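Local coordinates for inactive dihydroorotase-like domain (Chaetomium thermophilum, PDB 5NNL), which is an inactive dihydroorotase-like domain of the amidohydrolase type, built around an alpha/beta barrel, at residues V179-L184 against A240-L245; L246-V251 against K304-V309; D83-I88 against V115-D120. All coordinates share one frame; numbering follows the deposited sequence. Where two conformers were deposited one is given.

Interaction 1: residues V179-L184 against A240-L245; sequences VCVYSL and ADALPL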
ATOM      1  N   VAL A 179      -6.634  -1.305   4.895  1.00 27.44           N
ATOM      2  CA  VAL A 179      -6.878  -2.669   4.454  1.00 27.31           C
ATOM      3  C   VAL A 179      -6.484  -2.749   2.990  1.00 24.22           C
ATOM      4  O   VAL A 179      -6.618  -1.780   2.236  1.00 24.17           O
ATOM      5  CB  VAL A 179      -8.348  -3.117   4.645  1.00 27.03           C
ATOM      6  CG1 VAL A 179      -8.820  -2.829   6.056  1.00 27.93           C
ATOM      7  CG2 VAL A 179      -9.260  -2.447   3.639  1.00 30.76           C
ATOM      8  N   CYS A 180      -5.986  -3.911   2.590  1.00 26.69           N
ATOM      9  CA  CYS A 180      -5.750  -4.165   1.178  1.00 27.76           C
ATOM     10  C   CYS A 180      -7.082  -4.330   0.463  1.00 27.81           C
ATOM     11  O   CYS A 180      -8.008  -4.955   0.985  1.00 25.46           O
ATOM     12  CB  CYS A 180      -4.898  -5.417   0.991  1.00 29.06           C
ATOM     13  SG  CYS A 180      -3.363  -5.418   1.928  1.00 29.23           S
ATOM     14  N   VAL A 181      -7.173  -3.777  -0.747  1.00 25.80           N
ATOM     15  CA  VAL A 181      -8.444  -3.773  -1.468  1.00 27.59           C
ATOM     16  C   VAL A 181      -8.957  -5.194  -1.673  1.00 27.09           C
ATOM     17  O   VAL A 181     -10.155  -5.461  -1.523  1.00 28.08           O
ATOM     18  CB  VAL A 181      -8.293  -3.026  -2.807  1.00 25.45           C
ATOM     19  CG1 VAL A 181      -9.552  -3.190  -3.669  1.00 27.41           C
ATOM     20  CG2 VAL A 181      -8.012  -1.547  -2.557  1.00 28.49           C
ATOM     21  N   TYR A 182      -8.071  -6.124  -2.038  1.00 26.49           N
ATOM     22  CA  TYR A 182      -8.500  -7.504  -2.249  1.00 27.24           C
ATOM     23  C   TYR A 182      -9.187  -8.078  -1.017  1.00 30.80           C
ATOM     24  O   TYR A 182     -10.086  -8.918  -1.146  1.00 33.41           O
ATOM     25  CB  TYR A 182      -7.307  -8.388  -2.620  1.00 30.26           C
ATOM     26  CG  TYR A 182      -6.972  -8.462  -4.097  1.00 33.34           C
ATOM     27  CD1 TYR A 182      -7.565  -7.612  -5.025  1.00 34.49           C
ATOM     28  CD2 TYR A 182      -6.057  -9.399  -4.562  1.00 36.03           C
ATOM     29  CE1 TYR A 182      -7.247  -7.694  -6.370  1.00 34.74           C
ATOM     30  CE2 TYR A 182      -5.736  -9.488  -5.898  1.00 34.54           C
ATOM     31  CZ  TYR A 182      -6.329  -8.638  -6.798  1.00 35.57           C
ATOM     32  OH  TYR A 182      -5.991  -8.743  -8.127  1.00 38.69           O
ATOM     33  N   SER A 183      -8.776  -7.651   0.180  1.00 28.14           N
ATOM     34  CA  SER A 183      -9.371  -8.181   1.402  1.00 26.80           C
ATOM     35  C   SER A 183     -10.878  -7.959   1.449  1.00 30.11           C
ATOM     36  O   SER A 183     -11.598  -8.744   2.076  1.00 28.41           O
ATOM     37  CB  SER A 183      -8.721  -7.540   2.628  1.00 27.65           C
ATOM     38  OG  SER A 183      -7.363  -7.920   2.758  1.00 32.63           O
ATOM     39  N   LEU A 184     -11.373  -6.893   0.817  1.00 30.76           N
ATOM     40  CA  LEU A 184     -12.800  -6.597   0.860  1.00 29.62           C
ATOM     41  C   LEU A 184     -13.610  -7.417  -0.135  1.00 32.61           C
ATOM     42  O   LEU A 184     -14.838  -7.480  -0.006  1.00 30.81           O
ATOM     43  CB  LEU A 184     -13.040  -5.108   0.597  1.00 28.42           C
ATOM     44  CG  LEU A 184     -12.572  -4.110   1.662  1.00 30.40           C
ATOM     45  CD1 LEU A 184     -13.023  -2.707   1.301  1.00 31.96           C
ATOM     46  CD2 LEU A 184     -13.075  -4.480   3.054  1.00 33.50           C
ATOM     47  N   ALA A 240      -3.988  -2.794 -11.439  1.00 33.13           N
ATOM     48  CA  ALA A 240      -5.080  -2.318 -12.278  1.00 34.37           C
ATOM     49  C   ALA A 240      -6.448  -2.804 -11.813  1.00 37.23           C
ATOM     50  O   ALA A 240      -7.462  -2.334 -12.339  1.00 36.75           O
ATOM     51  CB  ALA A 240      -4.843  -2.747 -13.729  1.00 37.59           C
ATOM     52  N   ASP A 241      -6.495  -3.719 -10.838  1.00 34.00           N
ATOM     53  CA  ASP A 241      -7.749  -4.274 -10.330  1.00 36.35           C
ATOM     54  C   ASP A 241      -8.354  -3.424  -9.223  1.00 32.37           C
ATOM     55  O   ASP A 241      -9.582  -3.361  -9.085  1.00 30.90           O
ATOM     56  CB  ASP A 241      -7.512  -5.679  -9.770  1.00 38.70           C
ATOM     57  CG  ASP A 241      -7.537  -6.748 -10.831  1.00 43.99           C
ATOM     58  OD1 ASP A 241      -7.805  -6.416 -12.007  1.00 49.59           O
ATOM     59  OD2 ASP A 241      -7.289  -7.922 -10.483  1.00 38.59           O
ATOM     60  N   ALA A 242      -7.510  -2.791  -8.408  1.00 32.08           N
ATOM     61  CA  ALA A 242      -7.956  -2.294  -7.112  1.00 29.45           C
ATOM     62  C   ALA A 242      -9.054  -1.249  -7.263  1.00 31.38           C
ATOM     63  O   ALA A 242     -10.143  -1.391  -6.693  1.00 30.56           O
ATOM     64  CB  ALA A 242      -6.767  -1.729  -6.339  1.00 30.52           C
ATOM     65  N   LEU A 243      -8.797  -0.199  -8.030  1.00 31.33           N
ATOM     66  CA  LEU A 243      -9.739   0.911  -8.084  1.00 31.60           C
ATOM     67  C   LEU A 243     -11.051   0.479  -8.734  1.00 29.17           C
ATOM     68  O   LEU A 243     -12.126   0.814  -8.218  1.00 28.82           O
ATOM     69  CB  LEU A 243      -9.116   2.104  -8.818  1.00 31.11           C
ATOM     70  CG  LEU A 243      -9.945   3.384  -8.934  1.00 30.40           C
ATOM     71  CD1 LEU A 243     -10.304   3.920  -7.565  1.00 29.81           C
ATOM     72  CD2 LEU A 243      -9.170   4.430  -9.733  1.00 29.54           C
ATOM     73  N   PRO A 244     -11.024  -0.259  -9.851  1.00 29.91           N
ATOM     74  CA  PRO A 244     -12.301  -0.723 -10.423  1.00 27.90           C
ATOM     75  C   PRO A 244     -13.129  -1.547  -9.456  1.00 30.83           C
ATOM     76  O   PRO A 244     -14.357  -1.392  -9.419  1.00 27.98           O
ATOM     77  CB  PRO A 244     -11.860  -1.540 -11.643  1.00 29.51           C
ATOM     78  CG  PRO A 244     -10.543  -0.995 -12.008  1.00 32.78           C
ATOM     79  CD  PRO A 244      -9.888  -0.554 -10.739  1.00 29.93           C
ATOM     80  N   LEU A 245     -12.495  -2.435  -8.681  1.00 28.24           N
ATOM     81  CA  LEU A 245     -13.219  -3.157  -7.639  1.00 29.78           C
ATOM     82  C   LEU A 245     -13.942  -2.189  -6.712  1.00 30.39           C
ATOM     83  O   LEU A 245     -15.106  -2.405  -6.357  1.00 28.66           O
ATOM     84  CB  LEU A 245     -12.256  -4.040  -6.842  1.00 30.52           C
ATOM     85  CG  LEU A 245     -11.770  -5.329  -7.508  1.00 29.85           C
ATOM     86  CD1 LEU A 245     -10.585  -5.909  -6.747  1.00 31.29           C
ATOM     87  CD2 LEU A 245     -12.897  -6.347  -7.596  1.00 32.54           C
TER
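Tyr182 and Asp241 make the polar link between the turn of helix that follows strand 175-180 and the segment leading into helix 242-251. The Tyr182 hydroxyl donates to Asp241, with OH to OD2 at 2.8 Å. On the carboxylate it meets the anti lone pair, the one facing away from the other oxygen, and the ring and carboxylate planes are turned 37° apart. Ser299 OG bonds to the same OD2, so two hydroxyls grip this buried oxygen and probably fix the rotation of the carboxylate.

Apolar contacts fill the rest. Leu245 CD1 comes up to the edge of the Tyr182 ring, near its plane, 3.8 Å from CE1, while Asp241 CB lies in the ring plane, 4.0 Å from that same CE1. Val181 carries the other half of the interface with both methyls. With CG1 anti to the backbone N (chi1 172°), this branch reaches the Ala242 carbonyl, CG1 to O 3.6 Å, and CG2 packs on Ala242 CB at 4.0 Å. CG1 also touches Leu245 CD1, which is thereby shared between Val181 and the tyrosine.

The contact is buried where a barrel strand gives way to helix: Leu221 and Pro222 of helix 221-228 touch Tyr182, Phe216 of strand 215-217 touches Val181, Phe301 touches Leu245, and Tyr39 of strand 39-44 meets Ala242.

Interaction 2: residues L246-V251 against K304-V309; sequences LLTAVV and KVLKGV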
ATOM      1  N   LEU A 246     -13.265  -1.107  -6.320  1.00 27.16           N
ATOM      2  CA  LEU A 246     -13.893  -0.109  -5.460  1.00 27.96           C
ATOM      3  C   LEU A 246     -14.995   0.638  -6.196  1.00 30.69           C
ATOM      4  O   LEU A 246     -16.080   0.856  -5.646  1.00 29.40           O
ATOM      5  CB  LEU A 246     -12.843   0.875  -4.952  1.00 29.33           C
ATOM      6  CG  LEU A 246     -11.757   0.284  -4.057  1.00 29.46           C
ATOM      7  CD1 LEU A 246     -10.615   1.275  -3.896  1.00 30.04           C
ATOM      8  CD2 LEU A 246     -12.331  -0.104  -2.706  1.00 30.92           C
ATOM      9  N   LEU A 247     -14.731   1.048  -7.436  1.00 29.72           N
ATOM     10  CA  LEU A 247     -15.731   1.796  -8.187  1.00 33.71           C
ATOM     11  C   LEU A 247     -16.926   0.923  -8.540  1.00 32.86           C
ATOM     12  O   LEU A 247     -18.049   1.427  -8.643  1.00 35.30           O
ATOM     13  CB  LEU A 247     -15.097   2.389  -9.442  1.00 31.33           C
ATOM     14  CG  LEU A 247     -13.936   3.350  -9.173  1.00 32.51           C
ATOM     15  CD1 LEU A 247     -13.360   3.852 -10.475  1.00 30.04           C
ATOM     16  CD2 LEU A 247     -14.366   4.521  -8.302  1.00 34.22           C
ATOM     17  N   THR A 248     -16.709  -0.378  -8.728  1.00 32.98           N
ATOM     18  CA  THR A 248     -17.834  -1.290  -8.893  1.00 33.97           C
ATOM     19  C   THR A 248     -18.705  -1.302  -7.643  1.00 35.04           C
ATOM     20  O   THR A 248     -19.936  -1.359  -7.735  1.00 35.01           O
ATOM     21  CB  THR A 248     -17.319  -2.694  -9.218  1.00 36.72           C
ATOM     22  OG1 THR A 248     -16.503  -2.641 -10.396  1.00 32.73           O
ATOM     23  CG2 THR A 248     -18.476  -3.666  -9.450  1.00 39.40           C
ATOM     24  N   ALA A 249     -18.082  -1.227  -6.462  1.00 32.39           N
ATOM     25  CA  ALA A 249     -18.844  -1.149  -5.219  1.00 35.72           C
ATOM     26  C   ALA A 249     -19.547   0.196  -5.078  1.00 35.86           C
ATOM     27  O   ALA A 249     -20.617   0.272  -4.466  1.00 36.63           O
ATOM     28  CB  ALA A 249     -17.924  -1.394  -4.023  1.00 34.85           C
ATOM     29  N   VAL A 250     -18.957   1.265  -5.623  1.00 33.69           N
ATOM     30  CA  VAL A 250     -19.624   2.566  -5.640  1.00 35.89           C
ATOM     31  C   VAL A 250     -20.892   2.489  -6.480  1.00 37.02           C
ATOM     32  O   VAL A 250     -21.967   2.934  -6.063  1.00 34.94           O
ATOM     33  CB  VAL A 250     -18.671   3.657  -6.167  1.00 36.19           C
ATOM     34  CG1 VAL A 250     -19.429   4.961  -6.452  1.00 33.03           C
ATOM     35  CG2 VAL A 250     -17.536   3.918  -5.180  1.00 32.23           C
ATOM     36  N   VAL A 251     -20.775   1.937  -7.688  1.00 38.24           N
ATOM     37  CA  VAL A 251     -21.928   1.799  -8.570  1.00 39.43           C
ATOM     38  C   VAL A 251     -22.985   0.910  -7.926  1.00 39.87           C
ATOM     39  O   VAL A 251     -24.190   1.130  -8.099  1.00 40.74           O
ATOM     40  CB  VAL A 251     -21.475   1.260  -9.940  1.00 40.07           C
ATOM     41  CG1 VAL A 251     -22.664   0.879 -10.812  1.00 40.72           C
ATOM     42  CG2 VAL A 251     -20.612   2.300 -10.645  1.00 41.13           C
ATOM     43  N   LYS A 304     -14.169 -11.565 -15.316  1.00 49.88           N
ATOM     44  CA  LYS A 304     -15.273 -10.852 -14.693  1.00 45.21           C
ATOM     45  C   LYS A 304     -15.346  -9.433 -15.244  1.00 44.85           C
ATOM     46  O   LYS A 304     -14.367  -8.887 -15.757  1.00 46.99           O
ATOM     47  CB  LYS A 304     -15.120 -10.817 -13.171  1.00 42.72           C
ATOM     48  CG  LYS A 304     -15.104 -12.186 -12.516  1.00 49.23           C
ATOM     49  CD  LYS A 304     -16.470 -12.859 -12.587  1.00 51.78           C
ATOM     50  CE  LYS A 304     -16.394 -14.333 -12.211  1.00 56.12           C
ATOM     51  NZ  LYS A 304     -17.484 -15.127 -12.860  1.00 56.22           N
ATOM     52  N   VAL A 305     -16.527  -8.837 -15.129  1.00 40.24           N
ATOM     53  CA  VAL A 305     -16.799  -7.510 -15.665  1.00 41.00           C
ATOM     54  C   VAL A 305     -16.911  -6.538 -14.500  1.00 38.68           C
ATOM     55  O   VAL A 305     -17.754  -6.713 -13.613  1.00 41.05           O
ATOM     56  CB  VAL A 305     -18.075  -7.499 -16.518  1.00 42.55           C
ATOM     57  CG1 VAL A 305     -18.413  -6.085 -16.960  1.00 42.48           C
ATOM     58  CG2 VAL A 305     -17.896  -8.403 -17.722  1.00 42.18           C
ATOM     59  N   LEU A 306     -16.068  -5.511 -14.511  1.00 37.03           N
ATOM     60  CA  LEU A 306     -16.095  -4.458 -13.511  1.00 36.26           C
ATOM     61  C   LEU A 306     -16.452  -3.136 -14.180  1.00 37.69           C
ATOM     62  O   LEU A 306     -16.559  -3.040 -15.406  1.00 36.83           O
ATOM     63  CB  LEU A 306     -14.744  -4.353 -12.794  1.00 35.26           C
ATOM     64  CG  LEU A 306     -14.240  -5.643 -12.140  1.00 36.72           C
ATOM     65  CD1 LEU A 306     -12.819  -5.467 -11.622  1.00 32.85           C
ATOM     66  CD2 LEU A 306     -15.167  -6.082 -11.014  1.00 35.29           C
ATOM     67  N   LYS A 307     -16.648  -2.108 -13.357  1.00 37.80           N
ATOM     68  CA  LYS A 307     -16.889  -0.758 -13.841  1.00 37.07           C
ATOM     69  C   LYS A 307     -15.801   0.183 -13.337  1.00 35.40           C
ATOM     70  O   LYS A 307     -15.259   0.006 -12.242  1.00 33.32           O
ATOM     71  CB  LYS A 307     -18.264  -0.251 -13.402  1.00 37.75           C
ATOM     72  CG  LYS A 307     -19.402  -1.128 -13.900  1.00 43.87           C
ATOM     73  CD  LYS A 307     -20.629  -0.328 -14.294  1.00 43.39           C
ATOM     74  CE  LYS A 307     -21.715  -1.248 -14.832  1.00 47.60           C
ATOM     75  NZ  LYS A 307     -22.864  -0.515 -15.443  1.00 55.21           N
ATOM     76  N   GLY A 308     -15.488   1.185 -14.152  1.00 33.76           N
ATOM     77  CA  GLY A 308     -14.475   2.158 -13.801  1.00 32.78           C
ATOM     78  C   GLY A 308     -13.264   2.086 -14.704  1.00 30.57           C
ATOM     79  O   GLY A 308     -12.315   1.343 -14.430  1.00 33.58           O
ATOM     80  N   VAL A 309     -13.285   2.856 -15.787  1.00 29.49           N
ATOM     81  CA  VAL A 309     -12.181   2.915 -16.737  1.00 28.23           C
ATOM     82  C   VAL A 309     -11.401   4.196 -16.487  1.00 32.23           C
ATOM     83  O   VAL A 309     -11.989   5.275 -16.342  1.00 32.37           O
ATOM     84  CB  VAL A 309     -12.691   2.841 -18.187  1.00 34.76           C
ATOM     85  CG1 VAL A 309     -11.588   3.200 -19.184  1.00 36.59           C
ATOM     86  CG2 VAL A 309     -13.223   1.441 -18.481  1.00 36.77           C
TER
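Thr248 and Lys307 join helix 242-251 to strand 305-315, which pairs antiparallel with strand 281-291 beside the alpha/beta barrel. The short helix and strand segments cross nearly at right angles (96°), their axes approaching to 6.6 Å, so a single face of the helix meets the strand.

The polar part is one hydrogen bond from backbone to side chain. Lys307 N donates to Thr248 OG1 at 3.0 Å, and its N-H...O angle of 177° makes the bond almost straight. Placed anti to the carbonyl carbon (chi1 -57°), OG1 faces the strand yet also bonds to Pro244 O one turn back; the hydroxyl thus ties the helix backbone to the strand backbone. Leu306 packs beside it, crossing the threonine side chain at about a right angle, with CB 3.4 Å from OG1.

The other contacts are van der Waals. Leu247 CB rests 3.7 Å from Lys307 O, and Ile284 and Leu286 of strand 281-291 also touch this leucine. Further out, Val251 CG1 meets the aliphatic chain of Lys307 at CD, 4.2 Å away, while the lysine amino end leads away from the helix. Gly308, at a positive phi, has no side chain to come between strand and helix, and Leu247 CD1 closes directly onto its CA at 3.9 Å.

Interaction 3: residues D83-I88 against V115-D120; sequences DNANQI and VEAHFD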
ATOM      1  N   ASP A  83      18.512  -5.536  15.576  1.00 49.84           N
ATOM      2  CA  ASP A  83      19.685  -4.704  15.830  1.00 52.60           C
ATOM      3  C   ASP A  83      19.790  -3.535  14.851  1.00 54.39           C
ATOM      4  O   ASP A  83      20.885  -3.001  14.644  1.00 55.30           O
ATOM      5  CB  ASP A  83      20.957  -5.554  15.768  1.00 54.22           C
ATOM      6  CG  ASP A  83      20.956  -6.516  14.596  1.00 55.67           C
ATOM      7  OD1 ASP A  83      21.252  -7.711  14.805  1.00 57.89           O
ATOM      8  OD2 ASP A  83      20.635  -6.083  13.472  1.00 54.82           O
ATOM      9  N   ASN A  84      18.669  -3.124  14.255  1.00 50.34           N
ATOM     10  CA  ASN A  84      18.644  -2.121  13.195  1.00 49.69           C
ATOM     11  C   ASN A  84      18.564  -0.687  13.701  1.00 48.63           C
ATOM     12  O   ASN A  84      19.076   0.221  13.036  1.00 50.16           O
ATOM     13  CB  ASN A  84      17.436  -2.358  12.285  1.00 49.51           C
ATOM     14  CG  ASN A  84      17.819  -2.901  10.923  1.00 50.31           C
ATOM     15  OD1 ASN A  84      18.776  -3.667  10.793  1.00 54.11           O
ATOM     16  ND2 ASN A  84      17.070  -2.509   9.897  1.00 46.11           N
ATOM     17  N   ALA A  85      17.924  -0.462  14.852  1.00 45.55           N
ATOM     18  CA  ALA A  85      17.481   0.879  15.227  1.00 49.41           C
ATOM     19  C   ALA A  85      18.564   1.933  15.036  1.00 51.60           C
ATOM     20  O   ALA A  85      18.255   3.109  14.807  1.00 50.52           O
ATOM     21  CB  ALA A  85      17.010   0.880  16.681  1.00 45.79           C
ATOM     22  N   ASN A  86      19.833   1.532  15.101  1.00 54.10           N
ATOM     23  CA  ASN A  86      20.932   2.489  15.034  0.50 53.49           C
ATOM     24  C   ASN A  86      21.155   2.985  13.609  1.00 49.55           C
ATOM     25  O   ASN A  86      21.043   4.182  13.328  1.00 49.54           O
ATOM     26  CB  ASN A  86      22.215   1.859  15.593  0.50 54.43           C
ATOM     27  CG  ASN A  86      22.400   0.407  15.160  0.50 54.26           C
ATOM     28  OD1 ASN A  86      21.797  -0.045  14.186  0.50 52.71           O
ATOM     29  ND2 ASN A  86      23.235  -0.331  15.892  0.50 56.78           N
ATOM     30  N   GLN A  87      21.477   2.070  12.689  1.00 48.93           N
ATOM     31  CA  GLN A  87      21.845   2.502  11.342  1.00 53.15           C
ATOM     32  C   GLN A  87      20.661   3.101  10.589  1.00 53.58           C
ATOM     33  O   GLN A  87      20.828   4.071   9.842  1.00 54.97           O
ATOM     34  CB  GLN A  87      22.463   1.351  10.538  1.00 54.36           C
ATOM     35  CG  GLN A  87      22.041  -0.056  10.916  1.00 53.96           C
ATOM     36  CD  GLN A  87      22.624  -1.094   9.975  1.00 56.14           C
ATOM     37  OE1 GLN A  87      23.288  -0.754   8.993  1.00 62.05           O
ATOM     38  NE2 GLN A  87      22.385  -2.366  10.274  1.00 58.60           N
ATOM     39  N   ILE A  88      19.458   2.551  10.765  1.00 51.62           N
ATOM     40  CA  ILE A  88      18.332   3.063   9.990  1.00 49.93           C
ATOM     41  C   ILE A  88      17.978   4.479  10.436  1.00 49.32           C
ATOM     42  O   ILE A  88      17.424   5.261   9.653  1.00 48.65           O
ATOM     43  CB  ILE A  88      17.126   2.107  10.082  1.00 51.25           C
ATOM     44  CG1 ILE A  88      16.456   2.193  11.454  1.00 46.90           C
ATOM     45  CG2 ILE A  88      17.566   0.677   9.773  1.00 48.89           C
ATOM     46  CD1 ILE A  88      15.282   1.273  11.610  1.00 45.35           C
ATOM     47  N   VAL A 115      11.297  -3.358  19.743  1.00 36.87           N
ATOM     48  CA  VAL A 115      10.508  -2.323  19.085  1.00 38.19           C
ATOM     49  C   VAL A 115      10.693  -0.987  19.794  1.00 38.22           C
ATOM     50  O   VAL A 115      10.737   0.070  19.153  1.00 36.56           O
ATOM     51  CB  VAL A 115       9.027  -2.742  19.021  1.00 36.36           C
ATOM     52  CG1 VAL A 115       8.152  -1.601  18.502  1.00 34.97           C
ATOM     53  CG2 VAL A 115       8.865  -3.969  18.131  1.00 35.75           C
ATOM     54  N   GLU A 116      10.812  -1.012  21.124  1.00 36.21           N
ATOM     55  CA  GLU A 116      11.015   0.225  21.873  1.00 40.58           C
ATOM     56  C   GLU A 116      12.275   0.947  21.417  1.00 41.02           C
ATOM     57  O   GLU A 116      12.304   2.182  21.384  1.00 40.67           O
ATOM     58  CB  GLU A 116      11.084  -0.075  23.375  1.00 40.63           C
ATOM     59  CG  GLU A 116      11.584   1.079  24.252  1.00 40.73           C
ATOM     60  CD  GLU A 116      10.651   2.275  24.259  1.00 44.24           C
ATOM     61  OE1 GLU A 116       9.508   2.146  23.778  1.00 45.15           O
ATOM     62  OE2 GLU A 116      11.059   3.348  24.754  1.00 46.15           O
ATOM     63  N   ALA A 117      13.321   0.198  21.062  1.00 39.11           N
ATOM     64  CA  ALA A 117      14.563   0.819  20.616  1.00 40.22           C
ATOM     65  C   ALA A 117      14.323   1.695  19.392  1.00 41.36           C
ATOM     66  O   ALA A 117      14.757   2.852  19.347  1.00 42.42           O
ATOM     67  CB  ALA A 117      15.607  -0.261  20.322  1.00 38.96           C
ATOM     68  N   HIS A 118      13.609   1.165  18.396  1.00 43.27           N
ATOM     69  CA  HIS A 118      13.286   1.955  17.212  1.00 38.42           C
ATOM     70  C   HIS A 118      12.445   3.173  17.573  1.00 41.14           C
ATOM     71  O   HIS A 118      12.686   4.275  17.067  1.00 41.12           O
ATOM     72  CB  HIS A 118      12.561   1.084  16.187  1.00 39.61           C
ATOM     73  CG  HIS A 118      13.388  -0.048  15.663  1.00 39.26           C
ATOM     74  ND1 HIS A 118      14.159   0.056  14.525  1.00 41.18           N
ATOM     75  CD2 HIS A 118      13.563  -1.311  16.119  1.00 39.90           C
ATOM     76  CE1 HIS A 118      14.773  -1.092  14.304  1.00 43.68           C
ATOM     77  NE2 HIS A 118      14.427  -1.940  15.257  1.00 39.48           N
ATOM     78  N   PHE A 119      11.451   2.997  18.449  1.00 40.33           N
ATOM     79  CA  PHE A 119      10.658   4.136  18.901  1.00 39.86           C
ATOM     80  C   PHE A 119      11.525   5.203  19.562  1.00 42.43           C
ATOM     81  O   PHE A 119      11.201   6.395  19.494  1.00 42.71           O
ATOM     82  CB  PHE A 119       9.567   3.671  19.864  1.00 43.13           C
ATOM     83  CG  PHE A 119       8.282   3.307  19.189  1.00 37.36           C
ATOM     84  CD1 PHE A 119       8.157   2.109  18.512  1.00 36.91           C
ATOM     85  CD2 PHE A 119       7.200   4.162  19.237  1.00 41.27           C
ATOM     86  CE1 PHE A 119       6.976   1.771  17.893  1.00 37.75           C
ATOM     87  CE2 PHE A 119       6.015   3.833  18.622  1.00 40.24           C
ATOM     88  CZ  PHE A 119       5.899   2.635  17.948  1.00 38.30           C
ATOM     89  N   ASP A 120      12.619   4.797  20.214  1.00 44.36           N
ATOM     90  CA  ASP A 120      13.554   5.753  20.804  1.00 44.28           C
ATOM     91  C   ASP A 120      14.473   6.395  19.767  1.00 46.18           C
ATOM     92  O   ASP A 120      14.861   7.558  19.927  1.00 46.43           O
ATOM     93  CB  ASP A 120      14.403   5.061  21.873  1.00 44.81           C
ATOM     94  CG  ASP A 120      13.575   4.527  23.022  1.00 47.15           C
ATOM     95  OD1 ASP A 120      12.515   5.117  23.317  1.00 50.97           O
ATOM     96  OD2 ASP A 120      13.985   3.519  23.631  1.00 49.95           O
TER
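His118 and Ile88 are brought together by their torsions. The imidazole CG stands anti to the carbonyl carbon (chi1 -63°), which swings the ring across to the opposing segment. Ile88 holds CG1 in the crowded position between the backbone N and the carbonyl carbon (chi1 74°), and its extended outer chain then carries CD1 to the ring edge. The setting is the outer helical layer of the alpha/beta barrel: helix 85-89 follows strand 73-79, helix 111-121 follows the adjacent parallel strand 98-100, and the two helices meet here.

The His118 ring is packed on face and edge. Over its centre sits Ala85 CB in a CH-pi contact, 3.7 Å from the centroid and 13° off the ring normal. Asn84 CB comes in at the edge, in the ring plane, 3.6 Å from CE1. The backbone follows closely, Ala85 N lying 3.3 Å from CE1. Next to the ring, Ala85 CB touches Ala117 CB at 4.1 Å, small side chains that suit the close approach of the segments, 4.8 Å between the CA atoms of Ala85 and His118.

No hydrogen bond spans the two segments; the polar ends are taken up outside them. His118 NE2 bonds to Thr81 O, and Asn84 reaches Thr81 OG1 through OD1 and Ser54 O through ND2. The other imidazole nitrogen, ND1, is buried without a polar partner, consistent with a neutral ring protonated at NE2, and Ile88 CD1 approaches it in the ring plane at 3.4 Å.

Overall arrangement
Interactions 1 and 2 share helix 242-251: its first turn packs on the helical turn that follows strand 175-180, and its later turns lie across strand 305-315. Their centres are about 10 Å apart, and they touch where Pro244 packs on Leu306 and on the backbone of Lys307 and Gly308. Interaction 1 is the more central and wholly buried; interaction 2 is partly exposed at its outer end. Interaction 3, about 33 Å from interaction 1 between centres and across the chain's centre, is peripheral but locally buried among outer helices. The crossing hydrogen bond is side chain to side chain in interaction 1 and backbone to side chain in interaction 2; none crosses interaction 3.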